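Local coordinates for glutathione S-transferase (Xanthomonas axonopodis pv. citri, PDB 6NV6), which binds glutathione and, as a theta-class glutathione transferase, probably conjugates it to electrophilic substrates, at residues Arg73-Ala76 with Ala77-Pro81; Pro85-Pro88 with Ala89-Ala92. All coordinates share one frame; numbering follows the deposited sequence.

Interaction 1: residues Arg73-Ala76 with Ala77-Pro81; sequences RYLA and AQYAP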
# COMPACT_ATOMS: atom_id res chain seq x y z
N ARG A 73 3.05 -9.52 -5.94
CA ARG A 73 3.70 -10.81 -5.78
C ARG A 73 4.36 -11.24 -7.07
O ARG A 73 5.48 -11.77 -7.06
CB ARG A 73 2.69 -11.86 -5.30
CG ARG A 73 2.39 -11.76 -3.81
CD ARG A 73 1.61 -12.97 -3.31
NE ARG A 73 0.24 -12.92 -3.82
CZ ARG A 73 -0.78 -12.37 -3.17
NH1 ARG A 73 -0.58 -11.82 -1.97
NH2 ARG A 73 -1.99 -12.35 -3.71
N TYR A 74 3.71 -10.97 -8.20
CA TYR A 74 4.31 -11.29 -9.48
C TYR A 74 5.59 -10.49 -9.71
O TYR A 74 6.66 -11.06 -9.94
CB TYR A 74 3.31 -11.04 -10.60
CG TYR A 74 3.99 -11.10 -11.94
CD1 TYR A 74 4.52 -12.30 -12.40
CD2 TYR A 74 4.15 -9.96 -12.71
CE1 TYR A 74 5.16 -12.37 -13.61
CE2 TYR A 74 4.79 -10.02 -13.92
CZ TYR A 74 5.30 -11.22 -14.37
OH TYR A 74 5.94 -11.28 -15.58
N LEU A 75 5.49 -9.15 -9.65
CA LEU A 75 6.64 -8.31 -9.96
C LEU A 75 7.84 -8.65 -9.10
O LEU A 75 8.98 -8.64 -9.58
CB LEU A 75 6.26 -6.83 -9.81
CG LEU A 75 5.58 -6.28 -11.06
CD1 LEU A 75 4.94 -4.92 -10.80
CD2 LEU A 75 6.57 -6.21 -12.23
N ALA A 76 7.63 -8.98 -7.82
CA ALA A 76 8.78 -9.28 -6.98
C ALA A 76 9.36 -10.65 -7.30
O ALA A 76 10.57 -10.80 -7.50
CB ALA A 76 8.41 -9.17 -5.50
N ALA A 77 8.50 -11.68 -7.39
CA ALA A 77 9.00 -13.00 -7.75
C ALA A 77 9.69 -12.98 -9.12
O ALA A 77 10.74 -13.61 -9.30
CB ALA A 77 7.85 -14.01 -7.74
N GLN A 78 9.12 -12.26 -10.09
CA GLN A 78 9.68 -12.26 -11.44
C GLN A 78 10.89 -11.34 -11.58
O GLN A 78 11.79 -11.63 -12.36
CB GLN A 78 8.61 -11.86 -12.46
CG GLN A 78 8.99 -12.04 -13.92
CD GLN A 78 9.24 -13.50 -14.29
OE1 GLN A 78 8.48 -14.39 -13.93
NE2 GLN A 78 10.33 -13.75 -15.01
N TYR A 79 10.92 -10.23 -10.83
CA TYR A 79 11.91 -9.19 -11.10
C TYR A 79 12.72 -8.74 -9.90
O TYR A 79 13.79 -8.16 -10.10
CB TYR A 79 11.25 -7.95 -11.72
CG TYR A 79 10.64 -8.23 -13.07
CD1 TYR A 79 11.44 -8.49 -14.17
CD2 TYR A 79 9.27 -8.26 -13.24
CE1 TYR A 79 10.88 -8.76 -15.41
CE2 TYR A 79 8.70 -8.53 -14.46
CZ TYR A 79 9.51 -8.78 -15.55
OH TYR A 79 8.94 -9.05 -16.78
N ALA A 80 12.25 -8.95 -8.67
CA ALA A 80 12.95 -8.47 -7.49
C ALA A 80 12.97 -9.58 -6.45
O ALA A 80 12.21 -9.54 -5.47
CB ALA A 80 12.30 -7.20 -6.95
N PRO A 81 13.83 -10.58 -6.62
CA PRO A 81 13.81 -11.72 -5.69
C PRO A 81 14.26 -11.36 -4.30
O PRO A 81 14.03 -12.14 -3.36
CB PRO A 81 14.77 -12.73 -6.34
CG PRO A 81 15.14 -12.11 -7.71
CD PRO A 81 14.97 -10.65 -7.55

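Interaction 2: residues Pro85-Pro88 with Ala89-Ala92; sequences PQAP and AERA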
# COMPACT_ATOMS: atom_id res chain seq x y z
N PRO A 85 10.54 -13.61 -0.31
CA PRO A 85 11.19 -14.65 0.49
C PRO A 85 10.92 -16.04 -0.07
O PRO A 85 9.77 -16.40 -0.37
CB PRO A 85 10.56 -14.47 1.88
CG PRO A 85 10.02 -13.09 1.90
CD PRO A 85 9.62 -12.79 0.49
N GLN A 86 11.99 -16.83 -0.23
CA GLN A 86 11.85 -18.11 -0.91
C GLN A 86 11.31 -19.21 0.01
O GLN A 86 10.60 -20.10 -0.46
CB GLN A 86 13.19 -18.51 -1.52
CG GLN A 86 13.43 -17.89 -2.92
CD GLN A 86 12.69 -18.60 -4.06
OE1 GLN A 86 11.72 -19.35 -3.85
NE2 GLN A 86 13.14 -18.35 -5.29
N ALA A 87 11.61 -19.16 1.30
CA ALA A 87 11.04 -20.16 2.20
C ALA A 87 9.57 -19.86 2.48
O ALA A 87 9.24 -18.75 2.91
CB ALA A 87 11.80 -20.22 3.52
N PRO A 88 8.67 -20.83 2.27
CA PRO A 88 7.24 -20.54 2.47
C PRO A 88 6.92 -19.98 3.84
O PRO A 88 6.08 -19.09 3.96
CB PRO A 88 6.58 -21.91 2.25
CG PRO A 88 7.52 -22.62 1.30
CD PRO A 88 8.90 -22.17 1.69
N ALA A 89 7.61 -20.47 4.87
CA ALA A 89 7.30 -20.05 6.24
C ALA A 89 7.63 -18.59 6.48
O ALA A 89 6.96 -17.93 7.29
CB ALA A 89 8.05 -20.94 7.24
N GLU A 90 8.65 -18.05 5.81
CA GLU A 90 8.98 -16.64 6.01
C GLU A 90 8.13 -15.74 5.12
O GLU A 90 7.73 -14.65 5.54
CB GLU A 90 10.47 -16.40 5.77
CG GLU A 90 11.35 -16.94 6.88
CD GLU A 90 12.78 -17.21 6.44
OE1 GLU A 90 13.17 -16.75 5.34
OE2 GLU A 90 13.51 -17.91 7.19
N ARG A 91 7.86 -16.18 3.89
CA ARG A 91 6.93 -15.44 3.03
C ARG A 91 5.57 -15.26 3.70
O ARG A 91 4.94 -14.20 3.58
CB ARG A 91 6.77 -16.19 1.71
CG ARG A 91 6.41 -15.32 0.54
CD ARG A 91 6.11 -16.21 -0.65
NE ARG A 91 7.20 -17.14 -0.88
CZ ARG A 91 7.04 -18.44 -1.12
NH1 ARG A 91 5.82 -18.95 -1.17
NH2 ARG A 91 8.09 -19.21 -1.32
N ALA A 92 5.11 -16.29 4.42
CA ALA A 92 3.79 -16.26 5.02
C ALA A 92 3.67 -15.14 6.04
O ALA A 92 2.56 -14.65 6.29
CB ALA A 92 3.47 -17.61 5.67
O HOH W 1 13.01 -17.46 2.93

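Interaction 1: residues Arg73-Ala76 with Ala77-Pro81
Tyr74 and Gln78 meet one turn apart in the last turns of helix 68-79, which belongs to the thioredoxin-like N-terminal domain of the glutathione transferase fold. The tight part is the side facing the sheet, where Leu75 is buried. There the Leu75 side chain crosses that of Tyr79 obliquely, its CD2 3.5 Å from Tyr79 CD2, and the pair continues onto Ile4 of strand 4-7, with Cys21 and Ala25 of helix 13-25 also touching it. The Gln78 side is the open one. Its first torsion matches that of Tyr74 (chi1 169°), which sets the two chains side by side; Gln78 then bends at chi2, leaving ring and amide planes 35° apart. Gln78 CB sits over a face of the Tyr74 ring as a CH-pi contact, 4.1 Å from the centroid. Tyr74 also touches Leu63 and Leu65 of strand 63-65, and its hydroxyl has a hydrogen-bond partner in Asp60 OD2. Backbone bonds record how the helix ends. Gln78 N to Tyr74 O is a regular i to i+4 bond of 2.7 Å, whereas Ala80 already has a non-helical backbone. At this end Tyr79 N still bonds Leu75 O at 2.8 Å, but from above the carbonyl plane, 36° out of it.

Interaction 2: residues Pro85-Pro88 with Ala89-Ala92
Arg91 turns CG away from its own amide nitrogen (chi1 -153°), keeps the second torsion extended and bends at chi3, which folds its guanidinium back over the turn that precedes helix 88-118 to meet the carbonyl of Pro85. Arg91 NE donates to Pro85 O at 2.7 Å in a nearly straight bond, the N-H...O angle being 163°. Pro85 O lies close to the guanidinium plane. NH2 of Arg91 adds two weak bonds at the same edge, a long one to Pro85 O and a strongly bent one to Gln86 O at 2.8 Å. Pro88 N and Ala87 O lie over one face of the guanidinium. The aliphatic part of Arg91 crosses the Pro85 ring, Arg91 CG standing 4.1 Å from Pro85 CD, while Tyr84 also touches the arginine.

Ala87 is the N-cap residue of the helix. Its carbonyl oxygen accepts Arg91 N at 3.1 Å in a nearly straight bond, with a weaker one from Glu90 N; Pro88 O takes Ala92 N at 3.0 Å. Pro88, in the first turn, has no amide hydrogen to offer. On the Glu90 side a water links Ala87 N, 2.7 Å away, to Glu90 OE1, to which it donates.

Chemically, Arg91 places its positive charge against two loop carbonyls, whose oxygens carry partial negative charge, while the carboxylate of Glu90 lies near the helix N terminus, where the helix dipole would probably favour its ionised form.

In the fold
Following the chain from the N terminus, the strands and helix 13-25 come first, then helix 68-79, whose final turns, with Ala80 and Pro81 just past its end, form interaction 1. The loop beyond leads through Leu83 and Tyr84 to interaction 2. Each contact closes only a local turn within one continuous stretch; the two run in series, neither nesting nor crossing, with centres about 14 Å apart. Interaction 1 sets the end of helix 68-79 against the thioredoxin-like sheet and helix 13-25, whereas interaction 2, at the surface, starts helix 88-118, which runs into the C-terminal helical domain; there Pro85 touches Ala159. Tyr84 touches both Ala77 and Arg91, so the linker has a neighbour in each contact.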